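Local coordinates for protein uricase (Arthrobacter globiformis, PDB 2YZC) that catalyses the oxidation of uric acid by molecular oxygen to 5-hydroxyisourate, which is processed further to (S)-allantoin, at residues A[255-258]-A[263-266]; A[76-81]-A[86-91]; A[46-51]-A[94-99]; A[131-136]-A[201-206]. One frame throughout, in Å; residues are numbered along the deposited sequence.

Interaction 1: A[255-258]-A[263-266]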
loop_
_atom_site.group_PDB
_atom_site.type_symbol
_atom_site.label_atom_id
_atom_site.label_comp_id
_atom_site.label_asym_id
_atom_site.label_seq_id
_atom_site.Cartn_x
_atom_site.Cartn_y
_atom_site.Cartn_z
ATOM N N VAL A 255 22.384 -16.649 -0.932
ATOM C CA VAL A 255 23.456 -15.672 -1.035
ATOM C C VAL A 255 24.830 -16.306 -1.228
ATOM O O VAL A 255 25.167 -17.296 -0.582
ATOM C CB VAL A 255 23.480 -14.752 0.216
ATOM C CG1 VAL A 255 24.585 -13.709 0.086
ATOM C CG2 VAL A 255 22.120 -14.059 0.366
ATOM N N ASP A 256 25.612 -15.731 -2.135
ATOM C CA ASP A 256 26.956 -16.225 -2.402
ATOM C C ASP A 256 27.906 -15.563 -1.421
ATOM O O ASP A 256 28.191 -14.369 -1.524
ATOM C CB ASP A 256 27.379 -15.909 -3.835
ATOM C CG ASP A 256 28.824 -16.300 -4.111
ATOM O OD1 ASP A 256 29.310 -17.260 -3.477
ATOM O OD2 ASP A 256 29.464 -15.655 -4.964
ATOM N N LEU A 257 28.376 -16.348 -0.456
ATOM C CA LEU A 257 29.285 -15.860 0.569
ATOM C C LEU A 257 30.731 -16.274 0.306
ATOM O O LEU A 257 31.621 -15.939 1.081
ATOM C CB LEU A 257 28.850 -16.389 1.941
ATOM C CG LEU A 257 27.397 -16.088 2.326
ATOM C CD1 LEU A 257 27.058 -16.751 3.660
ATOM C CD2 LEU A 257 27.201 -14.590 2.403
ATOM N N GLN A 258 30.968 -16.999 -0.783
ATOM C CA GLN A 258 32.323 -17.443 -1.094
ATOM C C GLN A 258 33.317 -16.286 -1.187
ATOM O O GLN A 258 34.475 -16.426 -0.794
ATOM C CB GLN A 258 32.325 -18.271 -2.378
ATOM C CG GLN A 258 31.526 -19.549 -2.225
ATOM C CD GLN A 258 31.619 -20.463 -3.430
ATOM O OE1 GLN A 258 31.109 -21.581 -3.406
ATOM N NE2 GLN A 258 32.269 -19.995 -4.487
ATOM N N ASP A 263 31.022 -20.801 3.139
ATOM C CA ASP A 263 30.116 -21.578 2.312
ATOM C C ASP A 263 28.731 -21.114 2.767
ATOM O O ASP A 263 28.614 -20.270 3.658
ATOM C CB ASP A 263 30.274 -23.083 2.567
ATOM C CG ASP A 263 29.963 -23.473 4.000
ATOM O OD1 ASP A 263 29.802 -24.685 4.252
ATOM O OD2 ASP A 263 29.890 -22.581 4.874
ATOM N N ASN A 264 27.688 -21.646 2.149
ATOM C CA ASN A 264 26.320 -21.290 2.512
ATOM C C ASN A 264 25.497 -22.519 2.185
ATOM O O ASN A 264 24.912 -22.612 1.110
ATOM C CB ASN A 264 25.827 -20.092 1.694
ATOM C CG ASN A 264 24.427 -19.636 2.105
ATOM O OD1 ASN A 264 23.798 -20.236 2.972
ATOM N ND2 ASN A 264 23.941 -18.574 1.476
ATOM N N PRO A 265 25.450 -23.483 3.115
ATOM C CA PRO A 265 24.705 -24.729 2.935
ATOM C C PRO A 265 23.194 -24.560 3.016
ATOM O O PRO A 265 22.550 -25.109 3.910
ATOM C CB PRO A 265 25.250 -25.608 4.050
ATOM C CG PRO A 265 25.427 -24.625 5.156
ATOM C CD PRO A 265 26.060 -23.431 4.458
ATOM N N ASN A 266 22.639 -23.800 2.078
ATOM C CA ASN A 266 21.198 -23.574 2.022
ATOM C C ASN A 266 20.659 -22.941 3.309
ATOM O O ASN A 266 19.577 -23.302 3.779
ATOM C CB ASN A 266 20.486 -24.906 1.760
ATOM C CG ASN A 266 21.048 -25.640 0.550
ATOM O OD1 ASN A 266 20.956 -25.159 -0.576
ATOM N ND2 ASN A 266 21.646 -26.807 0.785
#

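Interaction 2: A[76-81]-A[86-91]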
loop_
_atom_site.group_PDB
_atom_site.type_symbol
_atom_site.label_atom_id
_atom_site.label_comp_id
_atom_site.label_asym_id
_atom_site.label_seq_id
_atom_site.Cartn_x
_atom_site.Cartn_y
_atom_site.Cartn_z
ATOM N N ALA A 76 -29.048 -3.100 6.505
ATOM C CA ALA A 76 -30.378 -3.512 6.947
ATOM C C ALA A 76 -30.459 -5.035 7.003
ATOM O O ALA A 76 -30.999 -5.599 7.955
ATOM C CB ALA A 76 -31.452 -2.965 6.002
ATOM N N PHE A 77 -29.913 -5.703 5.992
ATOM C CA PHE A 77 -29.954 -7.155 5.973
ATOM C C PHE A 77 -29.060 -7.760 7.044
ATOM O O PHE A 77 -29.381 -8.814 7.589
ATOM C CB PHE A 77 -29.554 -7.706 4.593
ATOM C CG PHE A 77 -30.662 -7.659 3.567
ATOM C CD1 PHE A 77 -30.546 -8.369 2.373
ATOM C CD2 PHE A 77 -31.817 -6.910 3.787
ATOM C CE1 PHE A 77 -31.561 -8.336 1.415
ATOM C CE2 PHE A 77 -32.840 -6.870 2.834
ATOM C CZ PHE A 77 -32.711 -7.584 1.647
ATOM N N ALA A 78 -27.952 -7.087 7.359
ATOM C CA ALA A 78 -27.020 -7.593 8.366
ATOM C C ALA A 78 -27.682 -7.676 9.737
ATOM O O ALA A 78 -27.334 -8.528 10.547
ATOM C CB ALA A 78 -25.779 -6.705 8.437
ATOM N N ARG A 79 -28.638 -6.789 9.987
ATOM C CA ARG A 79 -29.359 -6.765 11.258
ATOM C C ARG A 79 -30.019 -8.099 11.601
ATOM O O ARG A 79 -30.101 -8.467 12.772
ATOM C CB ARG A 79 -30.429 -5.666 11.235
ATOM C CG ARG A 79 -31.364 -5.675 12.439
ATOM C CD ARG A 79 -30.632 -5.361 13.743
ATOM N NE ARG A 79 -31.563 -5.296 14.871
ATOM C CZ ARG A 79 -31.943 -6.346 15.593
ATOM N NH1 ARG A 79 -31.471 -7.557 15.316
ATOM N NH2 ARG A 79 -32.806 -6.191 16.590
ATOM N N ASP A 80 -30.501 -8.818 10.589
ATOM C CA ASP A 80 -31.155 -10.109 10.816
ATOM C C ASP A 80 -30.154 -11.232 11.051
ATOM O O ASP A 80 -30.530 -12.340 11.430
ATOM C CB ASP A 80 -32.036 -10.481 9.622
ATOM C CG ASP A 80 -33.105 -9.452 9.350
ATOM O OD1 ASP A 80 -33.826 -9.086 10.300
ATOM O OD2 ASP A 80 -33.225 -9.009 8.187
ATOM N N GLY A 81 -28.879 -10.945 10.818
ATOM C CA GLY A 81 -27.862 -11.960 11.004
ATOM C C GLY A 81 -27.765 -12.873 9.795
ATOM O O GLY A 81 -28.685 -12.956 8.986
ATOM N N GLU A 86 -21.444 -16.444 2.224
ATOM C CA GLU A 86 -22.121 -16.803 0.983
ATOM C C GLU A 86 -23.638 -16.669 1.101
ATOM O O GLU A 86 -24.300 -16.196 0.178
ATOM C CB GLU A 86 -21.743 -18.226 0.557
ATOM C CG GLU A 86 -20.298 -18.353 0.106
ATOM C CD GLU A 86 -19.348 -18.775 1.221
ATOM O OE1 GLU A 86 -19.568 -18.396 2.393
ATOM O OE2 GLU A 86 -18.363 -19.486 0.914
ATOM N N GLU A 87 -24.197 -17.078 2.232
ATOM C CA GLU A 87 -25.638 -16.975 2.419
ATOM C C GLU A 87 -26.083 -15.521 2.533
ATOM O O GLU A 87 -27.200 -15.171 2.151
ATOM C CB GLU A 87 -26.059 -17.785 3.646
ATOM C CG GLU A 87 -25.895 -19.281 3.412
ATOM C CD GLU A 87 -25.992 -20.095 4.679
ATOM O OE1 GLU A 87 -27.099 -20.185 5.250
ATOM O OE2 GLU A 87 -24.953 -20.640 5.106
ATOM N N PHE A 88 -25.204 -14.668 3.044
ATOM C CA PHE A 88 -25.523 -13.251 3.159
ATOM C C PHE A 88 -25.605 -12.681 1.746
ATOM O O PHE A 88 -26.531 -11.941 1.415
ATOM C CB PHE A 88 -24.434 -12.516 3.946
ATOM C CG PHE A 88 -24.726 -11.055 4.176
ATOM C CD1 PHE A 88 -25.887 -10.658 4.838
ATOM C CD2 PHE A 88 -23.831 -10.078 3.751
ATOM C CE1 PHE A 88 -26.152 -9.302 5.075
ATOM C CE2 PHE A 88 -24.084 -8.722 3.982
ATOM C CZ PHE A 88 -25.249 -8.334 4.649
ATOM N N LEU A 89 -24.635 -13.037 0.907
ATOM C CA LEU A 89 -24.621 -12.540 -0.462
ATOM C C LEU A 89 -25.836 -13.044 -1.242
ATOM O O LEU A 89 -26.410 -12.309 -2.053
ATOM C CB LEU A 89 -23.330 -12.967 -1.171
ATOM C CG LEU A 89 -22.008 -12.430 -0.608
ATOM C CD1 LEU A 89 -20.850 -12.982 -1.430
ATOM C CD2 LEU A 89 -22.001 -10.907 -0.634
ATOM N N LEU A 90 -26.226 -14.292 -0.998
ATOM C CA LEU A 90 -27.380 -14.873 -1.685
ATOM C C LEU A 90 -28.652 -14.091 -1.368
ATOM O O LEU A 90 -29.493 -13.863 -2.245
ATOM C CB LEU A 90 -27.544 -16.345 -1.288
ATOM C CG LEU A 90 -26.561 -17.320 -1.956
ATOM C CD1 LEU A 90 -26.571 -18.667 -1.244
ATOM C CD2 LEU A 90 -26.950 -17.488 -3.421
ATOM N N ARG A 91 -28.792 -13.665 -0.120
ATOM C CA ARG A 91 -29.967 -12.900 0.253
ATOM C C ARG A 91 -29.983 -11.570 -0.500
ATOM O O ARG A 91 -31.012 -11.167 -1.046
ATOM C CB ARG A 91 -29.994 -12.642 1.759
ATOM C CG ARG A 91 -31.268 -11.936 2.189
ATOM C CD ARG A 91 -31.301 -11.595 3.664
ATOM N NE ARG A 91 -32.527 -10.861 3.969
ATOM C CZ ARG A 91 -32.792 -10.275 5.130
ATOM N NH1 ARG A 91 -31.914 -10.327 6.120
ATOM N NH2 ARG A 91 -33.941 -9.632 5.298
HETATM O O HOH W 1 -29.377 -11.349 6.410
#

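Interaction 3: A[46-51]-A[94-99]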
loop_
_atom_site.group_PDB
_atom_site.type_symbol
_atom_site.label_atom_id
_atom_site.label_comp_id
_atom_site.label_asym_id
_atom_site.label_seq_id
_atom_site.Cartn_x
_atom_site.Cartn_y
_atom_site.Cartn_z
ATOM N N SER A 46 -21.543 -4.608 -4.008
ATOM C CA SER A 46 -22.793 -4.934 -4.689
ATOM C C SER A 46 -22.884 -4.220 -6.032
ATOM O O SER A 46 -22.691 -3.008 -6.105
ATOM C CB SER A 46 -23.978 -4.507 -3.812
ATOM O OG SER A 46 -25.211 -4.546 -4.520
ATOM N N GLN A 47 -23.161 -4.971 -7.094
ATOM C CA GLN A 47 -23.313 -4.373 -8.418
ATOM C C GLN A 47 -24.456 -5.033 -9.177
ATOM O O GLN A 47 -24.587 -6.258 -9.199
ATOM C CB GLN A 47 -22.015 -4.462 -9.219
ATOM C CG GLN A 47 -20.963 -3.459 -8.748
ATOM C CD GLN A 47 -19.699 -3.518 -9.567
ATOM O OE1 GLN A 47 -19.333 -2.553 -10.240
ATOM N NE2 GLN A 47 -19.022 -4.654 -9.520
ATOM N N LEU A 48 -25.281 -4.201 -9.798
ATOM C CA LEU A 48 -26.439 -4.681 -10.525
ATOM C C LEU A 48 -26.241 -4.707 -12.027
ATOM O O LEU A 48 -25.452 -3.942 -12.577
ATOM C CB LEU A 48 -27.646 -3.803 -10.198
ATOM C CG LEU A 48 -27.901 -3.547 -8.710
ATOM C CD1 LEU A 48 -29.162 -2.699 -8.553
ATOM C CD2 LEU A 48 -28.043 -4.870 -7.973
ATOM N N ARG A 49 -26.981 -5.599 -12.675
ATOM C CA ARG A 49 -26.952 -5.749 -14.118
ATOM C C ARG A 49 -28.398 -5.791 -14.590
ATOM O O ARG A 49 -29.273 -6.321 -13.898
ATOM C CB ARG A 49 -26.240 -7.042 -14.508
ATOM C CG ARG A 49 -24.757 -7.034 -14.196
ATOM C CD ARG A 49 -24.176 -8.425 -14.315
ATOM N NE ARG A 49 -22.757 -8.452 -13.976
ATOM C CZ ARG A 49 -22.042 -9.563 -13.846
ATOM N NH1 ARG A 49 -22.615 -10.746 -14.022
ATOM N NH2 ARG A 49 -20.750 -9.492 -13.548
ATOM N N GLY A 50 -28.644 -5.226 -15.766
ATOM C CA GLY A 50 -29.992 -5.210 -16.299
ATOM C C GLY A 50 -30.117 -4.171 -17.389
ATOM O O GLY A 50 -29.157 -3.909 -18.114
ATOM N N ASP A 51 -31.298 -3.578 -17.509
ATOM C CA ASP A 51 -31.525 -2.562 -18.522
ATOM C C ASP A 51 -31.200 -1.170 -18.000
ATOM O O ASP A 51 -32.033 -0.517 -17.369
ATOM C CB ASP A 51 -32.974 -2.612 -19.009
ATOM C CG ASP A 51 -33.322 -1.439 -19.893
ATOM O OD1 ASP A 51 -32.421 -0.944 -20.603
ATOM O OD2 ASP A 51 -34.496 -1.015 -19.883
ATOM N N LYS A 94 -30.693 -12.090 -4.397
ATOM C CA LYS A 94 -32.089 -12.407 -4.678
ATOM C C LYS A 94 -32.967 -11.179 -4.480
ATOM O O LYS A 94 -33.911 -10.956 -5.238
ATOM C CB LYS A 94 -32.575 -13.539 -3.775
ATOM C CG LYS A 94 -31.851 -14.859 -3.982
ATOM C CD LYS A 94 -32.359 -15.903 -2.997
ATOM C CE LYS A 94 -31.542 -17.177 -3.060
ATOM N NZ LYS A 94 -31.968 -18.154 -2.014
ATOM N N HIS A 95 -32.649 -10.384 -3.464
ATOM C CA HIS A 95 -33.413 -9.176 -3.168
ATOM C C HIS A 95 -33.455 -8.207 -4.343
ATOM O O HIS A 95 -34.530 -7.780 -4.770
ATOM C CB HIS A 95 -32.818 -8.440 -1.967
ATOM C CG HIS A 95 -33.326 -7.041 -1.817
ATOM N ND1 HIS A 95 -34.618 -6.755 -1.429
ATOM C CD2 HIS A 95 -32.732 -5.848 -2.054
ATOM C CE1 HIS A 95 -34.799 -5.446 -1.437
ATOM N NE2 HIS A 95 -33.670 -4.873 -1.812
ATOM N N PHE A 96 -32.282 -7.843 -4.853
ATOM C CA PHE A 96 -32.218 -6.901 -5.963
ATOM C C PHE A 96 -32.780 -7.442 -7.269
ATOM O O PHE A 96 -33.500 -6.735 -7.973
ATOM C CB PHE A 96 -30.779 -6.426 -6.174
ATOM C CG PHE A 96 -30.271 -5.554 -5.066
ATOM C CD1 PHE A 96 -30.841 -4.307 -4.834
ATOM C CD2 PHE A 96 -29.261 -6.000 -4.222
ATOM C CE1 PHE A 96 -30.411 -3.515 -3.764
ATOM C CE2 PHE A 96 -28.824 -5.216 -3.152
ATOM C CZ PHE A 96 -29.401 -3.975 -2.925
ATOM N N THR A 97 -32.463 -8.688 -7.596
ATOM C CA THR A 97 -32.952 -9.271 -8.840
ATOM C C THR A 97 -34.471 -9.449 -8.825
ATOM O O THR A 97 -35.148 -9.161 -9.815
ATOM C CB THR A 97 -32.276 -10.627 -9.118
ATOM O OG1 THR A 97 -32.522 -11.520 -8.029
ATOM C CG2 THR A 97 -30.771 -10.446 -9.275
ATOM N N GLU A 98 -35.004 -9.905 -7.699
ATOM C CA GLU A 98 -36.440 -10.115 -7.570
ATOM C C GLU A 98 -37.208 -8.825 -7.279
ATOM O O GLU A 98 -38.389 -8.714 -7.597
ATOM C CB GLU A 98 -36.715 -11.132 -6.460
ATOM C CG GLU A 98 -36.249 -12.546 -6.777
ATOM C CD GLU A 98 -36.235 -13.442 -5.551
ATOM O OE1 GLU A 98 -37.234 -13.443 -4.798
ATOM O OE2 GLU A 98 -35.226 -14.152 -5.343
ATOM N N GLY A 99 -36.534 -7.845 -6.690
ATOM C CA GLY A 99 -37.201 -6.602 -6.347
ATOM C C GLY A 99 -37.397 -5.580 -7.451
ATOM O O GLY A 99 -38.238 -4.692 -7.331
#

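Interaction 4: A[131-136]-A[201-206]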
loop_
_atom_site.group_PDB
_atom_site.type_symbol
_atom_site.label_atom_id
_atom_site.label_comp_id
_atom_site.label_asym_id
_atom_site.label_seq_id
_atom_site.Cartn_x
_atom_site.Cartn_y
_atom_site.Cartn_z
ATOM N N GLU A 131 -4.649 -14.740 6.491
ATOM C CA GLU A 131 -5.376 -15.094 5.283
ATOM C C GLU A 131 -6.682 -14.319 5.243
ATOM O O GLU A 131 -7.173 -13.866 6.271
ATOM C CB GLU A 131 -5.685 -16.591 5.248
ATOM C CG GLU A 131 -6.721 -17.020 6.270
ATOM C CD GLU A 131 -6.826 -18.523 6.399
ATOM O OE1 GLU A 131 -5.799 -19.163 6.723
ATOM O OE2 GLU A 131 -7.934 -19.061 6.181
ATOM N N VAL A 132 -7.228 -14.171 4.042
ATOM C CA VAL A 132 -8.490 -13.487 3.837
ATOM C C VAL A 132 -9.342 -14.422 2.992
ATOM O O VAL A 132 -8.867 -14.982 1.997
ATOM C CB VAL A 132 -8.311 -12.153 3.088
ATOM C CG1 VAL A 132 -9.672 -11.552 2.767
ATOM C CG2 VAL A 132 -7.502 -11.173 3.949
ATOM N N ARG A 133 -10.591 -14.599 3.406
ATOM C CA ARG A 133 -11.526 -15.462 2.698
ATOM C C ARG A 133 -12.389 -14.607 1.775
ATOM O O ARG A 133 -12.786 -13.496 2.137
ATOM C CB ARG A 133 -12.392 -16.210 3.713
ATOM C CG ARG A 133 -13.572 -16.980 3.132
ATOM C CD ARG A 133 -14.258 -17.776 4.233
ATOM N NE ARG A 133 -15.512 -18.376 3.790
ATOM C CZ ARG A 133 -16.300 -19.116 4.564
ATOM N NH1 ARG A 133 -15.961 -19.355 5.826
ATOM N NH2 ARG A 133 -17.440 -19.599 4.083
ATOM N N THR A 134 -12.672 -15.123 0.581
ATOM C CA THR A 134 -13.474 -14.384 -0.377
ATOM C C THR A 134 -14.655 -15.198 -0.889
ATOM O O THR A 134 -14.649 -16.427 -0.846
ATOM C CB THR A 134 -12.632 -13.955 -1.601
ATOM O OG1 THR A 134 -12.230 -15.118 -2.340
ATOM C CG2 THR A 134 -11.391 -13.194 -1.159
ATOM N N ALA A 135 -15.671 -14.492 -1.371
ATOM C CA ALA A 135 -16.854 -15.128 -1.933
ATOM C C ALA A 135 -17.413 -14.183 -2.983
ATOM O O ALA A 135 -17.446 -12.967 -2.790
ATOM C CB ALA A 135 -17.898 -15.396 -0.842
ATOM N N VAL A 136 -17.831 -14.748 -4.108
ATOM C CA VAL A 136 -18.402 -13.964 -5.189
ATOM C C VAL A 136 -19.631 -14.700 -5.670
ATOM O O VAL A 136 -19.581 -15.906 -5.920
ATOM C CB VAL A 136 -17.433 -13.827 -6.390
ATOM C CG1 VAL A 136 -18.143 -13.149 -7.553
ATOM C CG2 VAL A 136 -16.200 -13.019 -5.989
ATOM N N ALA A 201 -17.567 -25.321 6.346
ATOM C CA ALA A 201 -16.877 -26.607 6.397
ATOM C C ALA A 201 -16.033 -26.856 5.151
ATOM O O ALA A 201 -14.910 -27.354 5.244
ATOM C CB ALA A 201 -17.884 -27.744 6.588
ATOM N N VAL A 202 -16.566 -26.511 3.985
ATOM C CA VAL A 202 -15.814 -26.714 2.752
ATOM C C VAL A 202 -14.622 -25.763 2.688
ATOM O O VAL A 202 -13.530 -26.163 2.292
ATOM C CB VAL A 202 -16.714 -26.532 1.511
ATOM C CG1 VAL A 202 -15.881 -26.626 0.236
ATOM C CG2 VAL A 202 -17.793 -27.609 1.508
ATOM N N TYR A 203 -14.813 -24.506 3.084
ATOM C CA TYR A 203 -13.686 -23.575 3.063
ATOM C C TYR A 203 -12.553 -24.122 3.932
ATOM O O TYR A 203 -11.394 -24.126 3.519
ATOM C CB TYR A 203 -14.102 -22.187 3.566
ATOM C CG TYR A 203 -12.935 -21.240 3.761
ATOM C CD1 TYR A 203 -12.270 -21.159 4.985
ATOM C CD2 TYR A 203 -12.483 -20.438 2.714
ATOM C CE1 TYR A 203 -11.182 -20.297 5.162
ATOM C CE2 TYR A 203 -11.401 -19.579 2.879
ATOM C CZ TYR A 203 -10.757 -19.511 4.103
ATOM O OH TYR A 203 -9.700 -18.641 4.272
ATOM N N ALA A 204 -12.888 -24.595 5.129
ATOM C CA ALA A 204 -11.876 -25.137 6.033
ATOM C C ALA A 204 -11.190 -26.354 5.422
ATOM O O ALA A 204 -9.972 -26.506 5.512
ATOM C CB ALA A 204 -12.510 -25.510 7.373
ATOM N N SER A 205 -11.974 -27.225 4.797
ATOM C CA SER A 205 -11.416 -28.416 4.178
ATOM C C SER A 205 -10.502 -28.059 3.013
ATOM O O SER A 205 -9.404 -28.608 2.884
ATOM C CB SER A 205 -12.534 -29.331 3.674
ATOM O OG SER A 205 -11.990 -30.380 2.894
ATOM N N VAL A 206 -10.963 -27.150 2.160
ATOM C CA VAL A 206 -10.181 -26.736 1.002
ATOM C C VAL A 206 -8.859 -26.117 1.456
ATOM O O VAL A 206 -7.795 -26.468 0.947
ATOM C CB VAL A 206 -10.989 -25.749 0.121
ATOM C CG1 VAL A 206 -10.103 -25.133 -0.951
ATOM C CG2 VAL A 206 -12.143 -26.501 -0.550
#

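Interaction 1: A[255-258]-A[263-266]
The carboxamide of Asn264 grips the backbone of Val255: ND2 donates to Val255 O over 2.7 Å with an N-H...O angle of 170°. The bond closes a long loop between the antiparallel strands 240-254 and 268-271, just past the last residue of the first strand. It is well formed on both sides, since ND2 reaches a lone pair in the carbonyl plane of Val255 and the acceptor lies 4° out of the Asn264 amide plane. Asn264 directs its amide across the loop because CG stands opposite the backbone N (chi1 -177°); there OD1 accepts from the backbone N atoms of Glu267 and Val268. Both ends of the amide are thereby used, which fixes its rotation. Leu257 adds a van der Waals contact, its CD1 lying 3.8 Å from Asp263 O.

Two local turns shape the flanks, an inverse gamma turn centred on Pro265 and an Asx turn at Asp256. The loop also faces a second subunit, where Arg79 of that subunit forms a salt bridge with Asp263 and packs on Leu257. Within the loop, Leu257 CD1 approaches Asn264 CB to 4.1 Å, the two side chains crossing at a slant.

Interaction 2: A[76-81]-A[86-91]
The guanidinium of Arg91 lies flat on the ring of Phe77, joining helix 67-78 and the type I turn at Ala78-Gly81 to helix 85-99, the next helix in the chain. This is a cation-pi stack: the planes are 6° apart, and Arg91 CZ stands 3.8 Å from the centroid of the Phe77 ring. The arginine chain is extended from CG to NE, with CG anti to the backbone N (chi1 -176°), which carries the guanidinium out over the ring.

The ionic part is an end-on grip on a single oxygen. Arg91 NH1 meets Asp80 OD2 at 2.8 Å through the anti lone pair, while Arg91 NH2 reaches the same Asp80 OD2 at 3.0 Å from 30° outside the carboxylate plane. Both bonds run nearly in the guanidinium plane. Without this guanidinium, as with an alanine here, the Asp80 carboxylate would probably lose its charged mate and the Phe77 face its stacking partner.

Apolar contacts fill the deeper side. Phe77 CB approaches Phe88 CE1 to 3.8 Å, and Ala78 CB lies 4.2 Å from Phe88 CZ; Leu27 of strand 13-31 touches both Ala78 and Phe88. The ring of Phe77 also meets His95 edge-to-face.

Water completes the joint. One molecule donates to Phe77 O and Gly81 O, tying the turn to the second helix, and accepts from Arg91 NH1 at 2.8 Å.

Interaction 3: A[46-51]-A[94-99]
Leu48 of strand 38-50 and Phe96 of helix 85-99 meet through a methyl group and the base of an aromatic side chain. Leu48 CD2 lies 3.6 Å from Phe96 CB and 3.7 Å from Phe96 CG, and the two side chains cross at about a right angle. The methyl therefore meets the root of the ring rather than its far end. Farther along the ring, Ser46 OG lies 3.9 Å from Phe96 CE2, a van der Waals approach; the hydroxyl is hydrogen-bonded to Gln70 OE1 of helix 67-78.

Phe96 points from the helix toward the strand, its CG anti to the carbonyl carbon (chi1 -69°), and this sets the root of the ring against Leu48. One of its faces is covered by the preceding residue of the same helix: His95 CD2 sits 3.6 Å above the plane of the Phe96 ring, over its centre. Gln70 and Thr73 also touch Phe96, so its surroundings are shared by two helices.

Ser46 is backbone hydrogen-bonded to Lys22 and its side chain lies about 5 Å from that of this charge-relay residue, consistent with a place in the second shell of the active site. Strand 38-50 runs between strands 13-31 and 103-117, with Tyr20 and Trp108 touching Leu48 from the two neighbours, while helices 67-78 and 85-99 lie against this part of the antiparallel sheet.

Interaction 4: A[131-136]-A[201-206]
A helix laid across an antiparallel sheet brings Tyr203 of helix 199-216 against strand 131-140, with the short segment axes 11.2 Å apart at their closest and their directions at 130°. The tyrosine is met in two ways, by a carboxylate at its hydroxyl and by an arginine over one ring face.

Tyr203 OH donates to Glu131 OE2 across 2.6 Å. The hydroxyl comes from the anti side, tilted out of the carboxylate plane, and the oxygen lies near the plane of the ring. The other oxygen of Glu131 forms a salt bridge with Arg207 of helix 199-216, so the carboxylate is held from both ends.

The Arg133 chain, extended from CG to NE with CG anti to the backbone N (chi1 170°), crosses one face of the ring at a slant. Its CD stands 3.6 Å from the centroid of the Tyr203 ring in a CH-pi contact, and Arg133 CG comes to 3.4 Å from Tyr203 CE2. Farther out the guanidinium stacks over the root of the ring, near Tyr203 CB, the planes 10° apart. Asp200 and Glu86 form salt bridges with its NH1 and NH2, which would help hold it in place against the ring.

A leucine in place of Tyr203 would probably leave Glu131 OE2 without its hydroxyl donor and strip the Arg133 chain of the flat surface it rests on.

Ile150 of the adjacent strand 143-157 and Trp190 of strand 182-192, one strand farther on, also touch Tyr203. Such a helix packed on the face of an antiparallel sheet is typical of the tunnelling fold (T-fold) to which uricase belongs.

Overall arrangement
Along the chain interaction 2 is nested inside the loop closed by interaction 3, followed by interaction 4 and then interaction 1. Interactions 2 and 3 share helix 85-99, have centres 15 Å apart and touch through Phe77 and His95. Interaction 4, 18 Å from interaction 2 between centres, is tied to it by the Glu86-Arg133 salt bridge, which joins helix 85-99 to strand 131-140 of the sheet that interaction 3 also reaches. Interaction 1 stands apart, its centre 55 Å from that of interaction 2 on the opposite side of the chain's centre. Both nevertheless touch a second subunit, Arg79 of one copy pairing with Asp263 of another, so these distant regions meet between subunits of the tetramer.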